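PDB 4NOH: lipoprotein, putative from Bacillus anthracis, which is of unknown function but is a putative bacterial lipoprotein that may bind lipid and act at the cell surface. Local coordinates for residues K54-E58 with N59-K63; D93-D97 with G98-K102; A120-D124 with A125-K129. All coordinates share one frame; numbering follows the deposited sequence.

In the fold
Three short-range contacts illustrate how a chain changes direction: interaction 1 ends a helix and releases a strand, interaction 2 folds a tight hairpin, and interaction 3 starts a helix at the end of a strand. Interactions 2 and 3 are neighbours on the nine-stranded mixed sheet, their centres about 12 Å apart. They touch through Met101 SE and Val122 CG1 at 3.7 Å and through Ile96 CD1 and Ala120 CB, also at 3.7 Å. Interaction 1 feeds the separate three-stranded sheet, its centre about 23 Å from that of interaction 2; its nearest atoms come within about 5 Å of interaction 3 without touching.

Interaction 1: residues K54-E58 with N59-K63; sequences KMVKE and NMLKK
Leu61 is received by two consecutive residues of the last helical turn, Met55 and Val56. Its CD1 branch lies 3.9 Å from CG2 of Val56, the two side chains crossing at about a right angle, while its CG rests 4.1 Å from CB of Met55. Met55, a selenomethionine, reaches further: its chain bends at the selenium (chi3 86°), and this last bend carries CE to 3.9 Å from CB of Met60. Met60, also selenomethionine, crosses it at about a right angle and lays its own CG against CB of Glu58. Phe32 of strand 26-39 and Ile109 of strand 107-109 also pack on Met55, placing this apolar centre between the helix and two strands.

Outward from it, backbone bonds close the turn. Met60 N donates to Met55 O at 3.0 Å and nearly straight, 168° at the hydrogen. Asn59 N donates to Val56 O at 2.9 Å, but from above the carbonyl plane, a tighter loop with a more bent approach to the oxygen. Glu58 is the first residue to leave helical angles, and Asn59 follows with positive phi (58°), which swings the chain back across the helix end. At the polar edge, the carboxylate of Glu58 turns away from 59-63, and its OE1 forms a salt bridge with Lys169. The two backbone bonds, the positive-phi residue at C′ and the apolar contact between Met55 (C3) and Met60 (C″) identify a Schellman motif; Leu61 adds packing from strand 61-65, which follows helix 49-57 here.

Interaction 2: residues D93-D97 with G98-K102; sequences DVVID and GKKMK
Met101 lays its CG against both Val94 and Ile96, at 3.9 Å from Val94 CG1 and 4.0 Å from Ile96 CD1. This selenomethionine chain, bent at chi2 and chi3, crosses Ile96 at about a right angle. On the face carrying Val95 and Lys100, a non-hydrogen-bonded antiparallel pair, the ammonium end of the lysine is what meets the valine. Successive bends at chi3 and chi4 (both -62°) fold this end back past Val95 CG2 toward Asp93, where NZ and OD1 form only a long salt bridge of 3.9 Å.

The backbone does the firmer holding. Ile96 and Lys99 form a hydrogen-bonded pair, with Ile96 N to Lys99 O at 2.8 Å; the return bond from Lys99 N approaches Ile96 O from above its carbonyl plane. Between them Asp97 and Gly98, both with positive phi, make the type I' turn characteristic of a two-residue beta hairpin. Beyond the pairs, Met101 N donates almost straight to Val94 O at 2.8 Å, and a water spans the widening gap, accepting from Val94 N and donating to Met101 O.

The hairpin forms one margin of the nine-stranded sheet: 95-96 is one of its two outermost strands, while the backbone of Lys102 is hydrogen-bonded to Gly83 and Val85. Ile96 folds over Val39, Val44, Ile46 and Ala120, and Met101 meets Val122, so the buried face packs on strands 26-39, 42-48 and 118-122.

Interaction 3: residues A120-D124 with A125-K129; sequences AVVSD and AEYAK
Val122 meets Tyr127 through its CG2 methyl, which lies 3.7 Å from Tyr127 CB and sits at the edge of the phenol ring, near the ring plane. The two side chains cross at about a right angle, and Val122 CB also approaches Glu126 CB at 4.0 Å. These are the apolar contacts, tying the last strand residue to the first turn of the helix.

Backbone hydrogen bonds follow in the helical pattern. Tyr127 N donates to Ser123 O at 2.9 Å, with the donor nearly on the carbonyl axis; Ala128 N to Asp124 O is longer, at 3.2 Å, and more bent.

Side-chain capping adds a further bond. The chi1 of Ser123, 71°, sets OG between the backbone N and the carbonyl carbon, where it accepts from Glu126 N at 3.1 Å. The same hydroxyl is hydrogen-bonded to Asp80, while Asp124 OD2 is bonded to Thr50, and Tyr127 OH to Glu33.

The ionic pair lies further along the chain. Lys129 NZ bonds Glu126 OE2 at 2.8 Å, meeting the oxygen from above the carboxylate plane. Glu126 curls toward it through a bend at chi2, and its CG passes close to Ser123 OG.

Together these make a serine N-cap at the junction of strand 118-122 and helix 124-128. The Glu126 amide, in the first turn where N-H groups lack an i-4 helical acceptor, is bonded to Ser123 OG, and the neighbouring carboxylates of Asp124 and Asp80 would probably interact favourably with the positive end of the helix dipole.

Interaction 1: residues K54-E58 with N59-K63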
ATOM      1  N   LYS A  54       3.773   9.764  -3.972  1.00 15.71           N
ATOM      2  CA  LYS A  54       4.072  10.065  -2.550  1.00 15.69           C
ATOM      3  C   LYS A  54       4.578   8.815  -1.811  1.00 15.61           C
ATOM      4  O   LYS A  54       5.461   8.911  -0.956  1.00 16.36           O
ATOM      5  CB  LYS A  54       2.853  10.697  -1.879  1.00 16.02           C
ATOM      6  CG  LYS A  54       2.581  12.110  -2.385  1.00 17.34           C
ATOM      7  CD  LYS A  54       1.236  12.648  -1.943  1.00 19.62           C
ATOM      8  CE  LYS A  54       1.035  14.080  -2.421  1.00 21.21           C
ATOM      9  NZ  LYS A  54      -0.358  14.506  -2.175  1.00 23.34           N
HETATM   10  N   MSE A  55       4.020   7.654  -2.120  1.00 14.68           N
HETATM   11  CA  MSE A  55       4.512   6.406  -1.537  1.00 15.33           C
HETATM   12  C   MSE A  55       5.965   6.163  -1.939  1.00 15.15           C
HETATM   13  O   MSE A  55       6.768   5.712  -1.118  1.00 16.59           O
HETATM   14  CB  MSE A  55       3.687   5.203  -1.989  1.00 17.01           C
HETATM   15  CG  MSE A  55       2.355   5.225  -1.332  1.00 18.07           C
HETATM   16 SE   MSE A  55       1.513   3.444  -1.516  1.00 26.91          SE
HETATM   17  CE  MSE A  55       2.307   2.585   0.057  1.00 30.41           C
ATOM     18  N   VAL A  56       6.317   6.424  -3.190  1.00 14.56           N
ATOM     19  CA  VAL A  56       7.725   6.282  -3.621  1.00 15.80           C
ATOM     20  C   VAL A  56       8.644   7.219  -2.817  1.00 17.60           C
ATOM     21  O   VAL A  56       9.736   6.827  -2.446  1.00 17.95           O
ATOM     22  CB  VAL A  56       7.881   6.510  -5.142  1.00 16.11           C
ATOM     23  CG1 VAL A  56       9.346   6.590  -5.565  1.00 17.40           C
ATOM     24  CG2 VAL A  56       7.199   5.390  -5.919  1.00 15.70           C
ATOM     25  N   LYS A  57       8.181   8.436  -2.533  1.00 17.68           N
ATOM     26  CA  LYS A  57       8.987   9.377  -1.753  1.00 20.40           C
ATOM     27  C   LYS A  57       9.195   8.882  -0.331  1.00 21.01           C
ATOM     28  O   LYS A  57      10.183   9.277   0.303  1.00 22.53           O
ATOM     29  CB  LYS A  57       8.391  10.784  -1.788  1.00 23.54           C
ATOM     30  CG  LYS A  57       8.560  11.459  -3.133  1.00 27.46           C
ATOM     31  CD  LYS A  57       8.060  12.895  -3.157  1.00 33.93           C
ATOM     32  CE  LYS A  57       6.556  12.962  -2.957  1.00 39.00           C
ATOM     33  NZ  LYS A  57       6.008  14.328  -3.175  1.00 45.60           N
ATOM     34  N   GLU A  58       8.312   8.008   0.176  1.00 19.40           N
ATOM     35  CA  GLU A  58       8.514   7.400   1.510  1.00 21.57           C
ATOM     36  C   GLU A  58       9.191   6.040   1.432  1.00 21.17           C
ATOM     37  O   GLU A  58       9.278   5.329   2.435  1.00 20.38           O
ATOM     38  CB  GLU A  58       7.203   7.246   2.281  1.00 22.90           C
ATOM     39  CG  GLU A  58       6.436   8.530   2.394  1.00 23.91           C
ATOM     40  CD  GLU A  58       7.266   9.652   2.962  1.00 26.38           C
ATOM     41  OE1 GLU A  58       8.047   9.411   3.919  1.00 28.46           O
ATOM     42  OE2 GLU A  58       7.140  10.772   2.436  1.00 27.19           O
ATOM     43  N   ASN A  59       9.670   5.671   0.246  1.00 20.71           N
ATOM     44  CA  ASN A  59      10.352   4.394   0.027  1.00 21.70           C
ATOM     45  C   ASN A  59       9.461   3.228   0.397  1.00 21.22           C
ATOM     46  O   ASN A  59       9.946   2.193   0.852  1.00 22.45           O
ATOM     47  CB  ASN A  59      11.695   4.317   0.789  1.00 25.47           C
ATOM     48  CG  ASN A  59      12.779   5.209   0.185  1.00 27.56           C
ATOM     49  OD1 ASN A  59      12.525   6.027  -0.677  1.00 30.62           O
ATOM     50  ND2 ASN A  59      14.004   5.029   0.645  1.00 33.68           N
HETATM   51  N   MSE A  60       8.152   3.370   0.166  1.00 18.46           N
HETATM   52  CA  MSE A  60       7.205   2.333   0.593  1.00 17.88           C
HETATM   53  C   MSE A  60       6.767   1.363  -0.450  1.00 16.76           C
HETATM   54  O   MSE A  60       6.119   0.378  -0.126  1.00 16.62           O
HETATM   55  CB  MSE A  60       5.994   2.987   1.296  1.00 20.07           C
HETATM   56  CG  MSE A  60       6.276   3.250   2.777  1.00 23.79           C
HETATM   57 SE   MSE A  60       6.726   1.591   3.819  1.00 27.10          SE
HETATM   58  CE  MSE A  60       8.544   2.123   4.274  1.00 24.24           C
ATOM     59  N   LEU A  61       7.068   1.655  -1.708  1.00 15.07           N
ATOM     60  CA  LEU A  61       6.848   0.707  -2.798  1.00 14.58           C
ATOM     61  C   LEU A  61       8.173   0.025  -3.015  1.00 15.00           C
ATOM     62  O   LEU A  61       9.153   0.655  -3.396  1.00 16.35           O
ATOM     63  CB  LEU A  61       6.307   1.370  -4.054  1.00 14.85           C
ATOM     64  CG  LEU A  61       4.822   1.767  -4.020  1.00 15.65           C
ATOM     65  CD1 LEU A  61       4.505   2.644  -5.201  1.00 15.94           C
ATOM     66  CD2 LEU A  61       3.930   0.529  -4.073  1.00 16.87           C
ATOM     67  N   LYS A  62       8.211  -1.278  -2.816  1.00 14.43           N
ATOM     68  CA  LYS A  62       9.470  -2.001  -2.845  1.00 15.89           C
ATOM     69  C   LYS A  62       9.463  -3.202  -3.772  1.00 16.49           C
ATOM     70  O   LYS A  62       8.542  -4.008  -3.736  1.00 15.81           O
ATOM     71  CB  LYS A  62       9.803  -2.492  -1.413  1.00 16.90           C
ATOM     72  CG  LYS A  62       9.791  -1.390  -0.342  1.00 17.97           C
ATOM     73  CD  LYS A  62      10.449  -1.817   0.953  1.00 18.98           C
ATOM     74  CE  LYS A  62      10.457  -0.711   1.994  1.00 19.13           C
ATOM     75  NZ  LYS A  62      11.216  -1.072   3.230  1.00 20.15           N
ATOM     76  N   LYS A  63      10.509  -3.317  -4.586  1.00 18.67           N
ATOM     77  CA  LYS A  63      10.642  -4.435  -5.490  1.00 20.87           C
ATOM     78  C   LYS A  63      11.111  -5.628  -4.683  1.00 21.14           C
ATOM     79  O   LYS A  63      11.995  -5.503  -3.821  1.00 22.42           O
ATOM     80  CB  LYS A  63      11.666  -4.143  -6.587  1.00 25.61           C
ATOM     81  CG  LYS A  63      11.800  -5.275  -7.602  1.00 28.03           C
ATOM     82  CD  LYS A  63      13.006  -5.122  -8.537  1.00 32.71           C
ATOM     83  CE  LYS A  63      13.243  -3.692  -8.985  1.00 35.67           C
ATOM     84  NZ  LYS A  63      14.052  -2.909  -7.999  1.00 37.75           N
TER

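Interaction 2: residues D93-D97 with G98-K102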
ATOM      1  N   ASP A  93      -3.554  -9.468 -18.327  1.00 28.29           N
ATOM      2  CA  ASP A  93      -4.999  -9.401 -18.579  1.00 32.36           C
ATOM      3  C   ASP A  93      -5.777  -8.802 -17.422  1.00 30.47           C
ATOM      4  O   ASP A  93      -6.951  -9.119 -17.218  1.00 33.17           O
ATOM      5  CB  ASP A  93      -5.527 -10.808 -18.873  1.00 36.42           C
ATOM      6  CG  ASP A  93      -4.862 -11.433 -20.078  1.00 41.82           C
ATOM      7  OD1 ASP A  93      -4.446 -10.682 -20.989  1.00 47.31           O
ATOM      8  OD2 ASP A  93      -4.769 -12.676 -20.131  1.00 51.46           O
ATOM      9  N   VAL A  94      -5.134  -7.912 -16.674  1.00 26.12           N
ATOM     10  CA  VAL A  94      -5.786  -7.261 -15.555  1.00 25.92           C
ATOM     11  C   VAL A  94      -6.553  -6.066 -16.095  1.00 26.70           C
ATOM     12  O   VAL A  94      -5.943  -5.128 -16.601  1.00 26.03           O
ATOM     13  CB  VAL A  94      -4.763  -6.815 -14.485  1.00 24.89           C
ATOM     14  CG1 VAL A  94      -5.430  -6.036 -13.372  1.00 25.84           C
ATOM     15  CG2 VAL A  94      -4.082  -8.046 -13.926  1.00 23.96           C
ATOM     16  N   VAL A  95      -7.886  -6.132 -16.015  1.00 27.82           N
ATOM     17  CA  VAL A  95      -8.761  -5.066 -16.476  1.00 27.84           C
ATOM     18  C   VAL A  95      -9.471  -4.441 -15.295  1.00 28.10           C
ATOM     19  O   VAL A  95     -10.124  -5.123 -14.504  1.00 30.29           O
ATOM     20  CB  VAL A  95      -9.811  -5.571 -17.472  1.00 30.50           C
ATOM     21  CG1 VAL A  95     -10.733  -4.435 -17.890  1.00 30.09           C
ATOM     22  CG2 VAL A  95      -9.116  -6.172 -18.673  1.00 32.26           C
ATOM     23  N   ILE A  96      -9.317  -3.133 -15.188  1.00 28.56           N
ATOM     24  CA  ILE A  96      -9.915  -2.357 -14.121  1.00 30.65           C
ATOM     25  C   ILE A  96     -10.736  -1.248 -14.749  1.00 30.13           C
ATOM     26  O   ILE A  96     -10.215  -0.426 -15.509  1.00 27.74           O
ATOM     27  CB  ILE A  96      -8.828  -1.794 -13.178  1.00 28.91           C
ATOM     28  CG1 ILE A  96      -8.065  -2.951 -12.545  1.00 29.46           C
ATOM     29  CG2 ILE A  96      -9.438  -0.895 -12.106  1.00 30.48           C
ATOM     30  CD1 ILE A  96      -6.948  -2.519 -11.644  1.00 29.32           C
ATOM     31  N   ASP A  97     -12.039  -1.280 -14.486  1.00 33.37           N
ATOM     32  CA  ASP A  97     -12.963  -0.287 -15.011  1.00 36.71           C
ATOM     33  C   ASP A  97     -12.849  -0.222 -16.550  1.00 37.09           C
ATOM     34  O   ASP A  97     -12.796   0.855 -17.142  1.00 37.82           O
ATOM     35  CB  ASP A  97     -12.670   1.071 -14.345  1.00 38.29           C
ATOM     36  CG  ASP A  97     -13.838   2.042 -14.431  1.00 41.34           C
ATOM     37  OD1 ASP A  97     -14.984   1.595 -14.696  1.00 43.42           O
ATOM     38  OD2 ASP A  97     -13.620   3.255 -14.202  1.00 40.31           O
ATOM     39  N   GLY A  98     -12.787  -1.399 -17.178  1.00 37.42           N
ATOM     40  CA  GLY A  98     -12.669  -1.523 -18.632  1.00 36.46           C
ATOM     41  C   GLY A  98     -11.314  -1.190 -19.246  1.00 35.08           C
ATOM     42  O   GLY A  98     -11.179  -1.191 -20.473  1.00 34.31           O
ATOM     43  N   LYS A  99     -10.302  -0.945 -18.410  1.00 30.39           N
ATOM     44  CA  LYS A  99      -8.967  -0.580 -18.883  1.00 31.45           C
ATOM     45  C   LYS A  99      -7.936  -1.670 -18.538  1.00 27.73           C
ATOM     46  O   LYS A  99      -7.867  -2.106 -17.394  1.00 25.99           O
ATOM     47  CB  LYS A  99      -8.535   0.724 -18.217  1.00 31.90           C
ATOM     48  CG  LYS A  99      -9.465   1.914 -18.472  1.00 36.28           C
ATOM     49  CD  LYS A  99      -9.454   2.333 -19.922  1.00 40.23           C
ATOM     50  CE  LYS A  99     -10.313   3.569 -20.126  1.00 43.35           C
ATOM     51  NZ  LYS A  99     -10.240   4.046 -21.530  1.00 47.06           N
ATOM     52  N   LYS A 100      -7.141  -2.088 -19.524  1.00 26.62           N
ATOM     53  CA  LYS A 100      -6.119  -3.118 -19.325  1.00 27.40           C
ATOM     54  C   LYS A 100      -4.853  -2.478 -18.732  1.00 24.59           C
ATOM     55  O   LYS A 100      -4.380  -1.442 -19.209  1.00 26.14           O
ATOM     56  CB  LYS A 100      -5.794  -3.809 -20.650  1.00 32.76           C
ATOM     57  CG  LYS A 100      -4.824  -4.978 -20.539  1.00 35.31           C
ATOM     58  CD  LYS A 100      -4.690  -5.755 -21.854  1.00 40.63           C
ATOM     59  CE  LYS A 100      -5.996  -6.395 -22.310  1.00 43.21           C
ATOM     60  NZ  LYS A 100      -6.517  -7.407 -21.347  1.00 45.90           N
HETATM   61  N   MSE A 101      -4.359  -3.050 -17.639  1.00 20.93           N
HETATM   62  CA  MSE A 101      -3.169  -2.552 -16.995  1.00 19.83           C
HETATM   63  C   MSE A 101      -1.926  -3.130 -17.611  1.00 19.98           C
HETATM   64  O   MSE A 101      -1.923  -4.249 -18.132  1.00 21.91           O
HETATM   65  CB  MSE A 101      -3.165  -2.992 -15.526  1.00 18.10           C
HETATM   66  CG  MSE A 101      -4.369  -2.497 -14.709  1.00 17.38           C
HETATM   67 SE   MSE A 101      -4.376  -0.539 -14.432  1.00 18.78          SE
HETATM   68  CE  MSE A 101      -5.747  -0.123 -15.777  1.00 19.49           C
ATOM     69  N   LYS A 102      -0.847  -2.369 -17.541  1.00 19.03           N
ATOM     70  CA  LYS A 102       0.455  -2.817 -18.012  1.00 20.48           C
ATOM     71  C   LYS A 102       1.247  -3.407 -16.852  1.00 18.75           C
ATOM     72  O   LYS A 102       1.406  -2.755 -15.815  1.00 16.52           O
ATOM     73  CB  LYS A 102       1.214  -1.624 -18.542  1.00 24.41           C
ATOM     74  CG  LYS A 102       2.557  -1.921 -19.135  1.00 30.09           C
ATOM     75  CD  LYS A 102       3.389  -0.647 -19.274  1.00 35.42           C
ATOM     76  CE  LYS A 102       2.626   0.510 -19.877  1.00 37.77           C
ATOM     77  NZ  LYS A 102       3.538   1.680 -19.954  1.00 40.28           N
TER
HETATM   78  O   HOH W   1      -2.547  -6.609 -16.895  1.00 23.37           O

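Interaction 3: residues A120-D124 with A125-K129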
ATOM      1  N   ALA A 120      -2.344  -1.662  -8.219  1.00 11.81           N
ATOM      2  CA  ALA A 120      -2.487  -0.972  -9.513  1.00 11.99           C
ATOM      3  C   ALA A 120      -2.363   0.518  -9.318  1.00 12.78           C
ATOM      4  O   ALA A 120      -2.771   1.044  -8.288  1.00 12.24           O
ATOM      5  CB  ALA A 120      -3.805  -1.309 -10.175  1.00 13.67           C
ATOM      6  N   VAL A 121      -1.782   1.203 -10.303  1.00 11.55           N
ATOM      7  CA  VAL A 121      -1.690   2.642 -10.253  1.00 12.01           C
ATOM      8  C   VAL A 121      -2.273   3.161 -11.546  1.00 11.56           C
ATOM      9  O   VAL A 121      -1.836   2.766 -12.627  1.00 11.86           O
ATOM     10  CB  VAL A 121      -0.259   3.140 -10.035  1.00 12.49           C
ATOM     11  CG1 VAL A 121      -0.231   4.655  -9.878  1.00 13.56           C
ATOM     12  CG2 VAL A 121       0.385   2.460  -8.822  1.00 12.83           C
ATOM     13  N   VAL A 122      -3.222   4.073 -11.408  1.00 11.27           N
ATOM     14  CA  VAL A 122      -3.883   4.690 -12.567  1.00 12.01           C
ATOM     15  C   VAL A 122      -3.832   6.222 -12.464  1.00 12.09           C
ATOM     16  O   VAL A 122      -3.476   6.764 -11.447  1.00 12.12           O
ATOM     17  CB  VAL A 122      -5.354   4.234 -12.689  1.00 13.53           C
ATOM     18  CG1 VAL A 122      -5.439   2.719 -12.920  1.00 14.05           C
ATOM     19  CG2 VAL A 122      -6.172   4.638 -11.471  1.00 14.35           C
ATOM     20  N   SER A 123      -4.128   6.909 -13.554  1.00 12.91           N
ATOM     21  CA  SER A 123      -4.088   8.349 -13.507  1.00 13.76           C
ATOM     22  C   SER A 123      -5.113   8.871 -12.488  1.00 13.13           C
ATOM     23  O   SER A 123      -6.058   8.187 -12.139  1.00 13.25           O
ATOM     24  CB  SER A 123      -4.381   8.950 -14.884  1.00 15.18           C
ATOM     25  OG  SER A 123      -5.742   8.792 -15.238  1.00 16.55           O
ATOM     26  N   ASP A 124      -4.897  10.077 -12.001  1.00 13.49           N
ATOM     27  CA  ASP A 124      -5.801  10.669 -11.060  1.00 13.98           C
ATOM     28  C   ASP A 124      -7.223  10.734 -11.656  1.00 14.86           C
ATOM     29  O   ASP A 124      -8.208  10.501 -10.964  1.00 15.65           O
ATOM     30  CB  ASP A 124      -5.336  12.076 -10.639  1.00 14.34           C
ATOM     31  CG  ASP A 124      -4.065  12.078  -9.793  1.00 15.45           C
ATOM     32  OD1 ASP A 124      -3.434  11.016  -9.576  1.00 14.93           O
ATOM     33  OD2 ASP A 124      -3.719  13.194  -9.302  1.00 18.28           O
ATOM     34  N   ALA A 125      -7.343  11.051 -12.949  1.00 15.43           N
ATOM     35  CA  ALA A 125      -8.662  11.139 -13.566  1.00 16.15           C
ATOM     36  C   ALA A 125      -9.327   9.765 -13.655  1.00 16.87           C
ATOM     37  O   ALA A 125     -10.537   9.648 -13.487  1.00 19.87           O
ATOM     38  CB  ALA A 125      -8.567  11.785 -14.940  1.00 16.66           C
ATOM     39  N   GLU A 126      -8.539   8.741 -13.960  1.00 15.20           N
ATOM     40  CA  GLU A 126      -9.058   7.386 -14.057  1.00 15.96           C
ATOM     41  C   GLU A 126      -9.513   6.876 -12.693  1.00 15.62           C
ATOM     42  O   GLU A 126     -10.562   6.190 -12.572  1.00 17.55           O
ATOM     43  CB  GLU A 126      -8.019   6.445 -14.706  1.00 16.65           C
ATOM     44  CG  GLU A 126      -7.842   6.674 -16.210  1.00 19.62           C
ATOM     45  CD  GLU A 126      -9.033   6.219 -17.020  1.00 23.02           C
ATOM     46  OE1 GLU A 126      -9.340   5.004 -17.002  1.00 29.45           O
ATOM     47  OE2 GLU A 126      -9.656   7.061 -17.716  1.00 23.63           O
ATOM     48  N   TYR A 127      -8.749   7.216 -11.676  1.00 15.45           N
ATOM     49  CA  TYR A 127      -9.051   6.774 -10.304  1.00 14.63           C
ATOM     50  C   TYR A 127     -10.379   7.343  -9.813  1.00 16.10           C
ATOM     51  O   TYR A 127     -11.137   6.658  -9.121  1.00 16.87           O
ATOM     52  CB  TYR A 127      -7.927   7.203  -9.381  1.00 13.95           C
ATOM     53  CG  TYR A 127      -8.103   6.890  -7.902  1.00 13.61           C
ATOM     54  CD1 TYR A 127      -7.679   5.689  -7.371  1.00 13.44           C
ATOM     55  CD2 TYR A 127      -8.619   7.822  -7.038  1.00 13.95           C
ATOM     56  CE1 TYR A 127      -7.803   5.402  -6.017  1.00 14.05           C
ATOM     57  CE2 TYR A 127      -8.754   7.555  -5.677  1.00 14.80           C
ATOM     58  CZ  TYR A 127      -8.317   6.341  -5.176  1.00 14.84           C
ATOM     59  OH  TYR A 127      -8.438   6.069  -3.831  1.00 16.62           O
ATOM     60  N   ALA A 128     -10.675   8.563 -10.235  1.00 16.33           N
ATOM     61  CA  ALA A 128     -11.875   9.261  -9.810  1.00 17.77           C
ATOM     62  C   ALA A 128     -13.129   8.519 -10.233  1.00 19.04           C
ATOM     63  O   ALA A 128     -14.164   8.665  -9.612  1.00 21.86           O
ATOM     64  CB  ALA A 128     -11.886  10.686 -10.363  1.00 18.86           C
ATOM     65  N   LYS A 129     -13.022   7.737 -11.291  1.00 18.91           N
ATOM     66  CA  LYS A 129     -14.155   7.017 -11.853  1.00 21.51           C
ATOM     67  C   LYS A 129     -14.360   5.631 -11.265  1.00 21.05           C
ATOM     68  O   LYS A 129     -15.362   4.970 -11.577  1.00 23.03           O
ATOM     69  CB  LYS A 129     -13.959   6.900 -13.373  1.00 23.29           C
ATOM     70  CG  LYS A 129     -13.813   8.256 -14.049  1.00 25.97           C
ATOM     71  CD  LYS A 129     -13.734   8.195 -15.577  1.00 28.94           C
ATOM     72  CE  LYS A 129     -12.591   7.335 -16.079  1.00 29.94           C
ATOM     73  NZ  LYS A 129     -12.450   7.320 -17.564  1.00 31.57           N
TER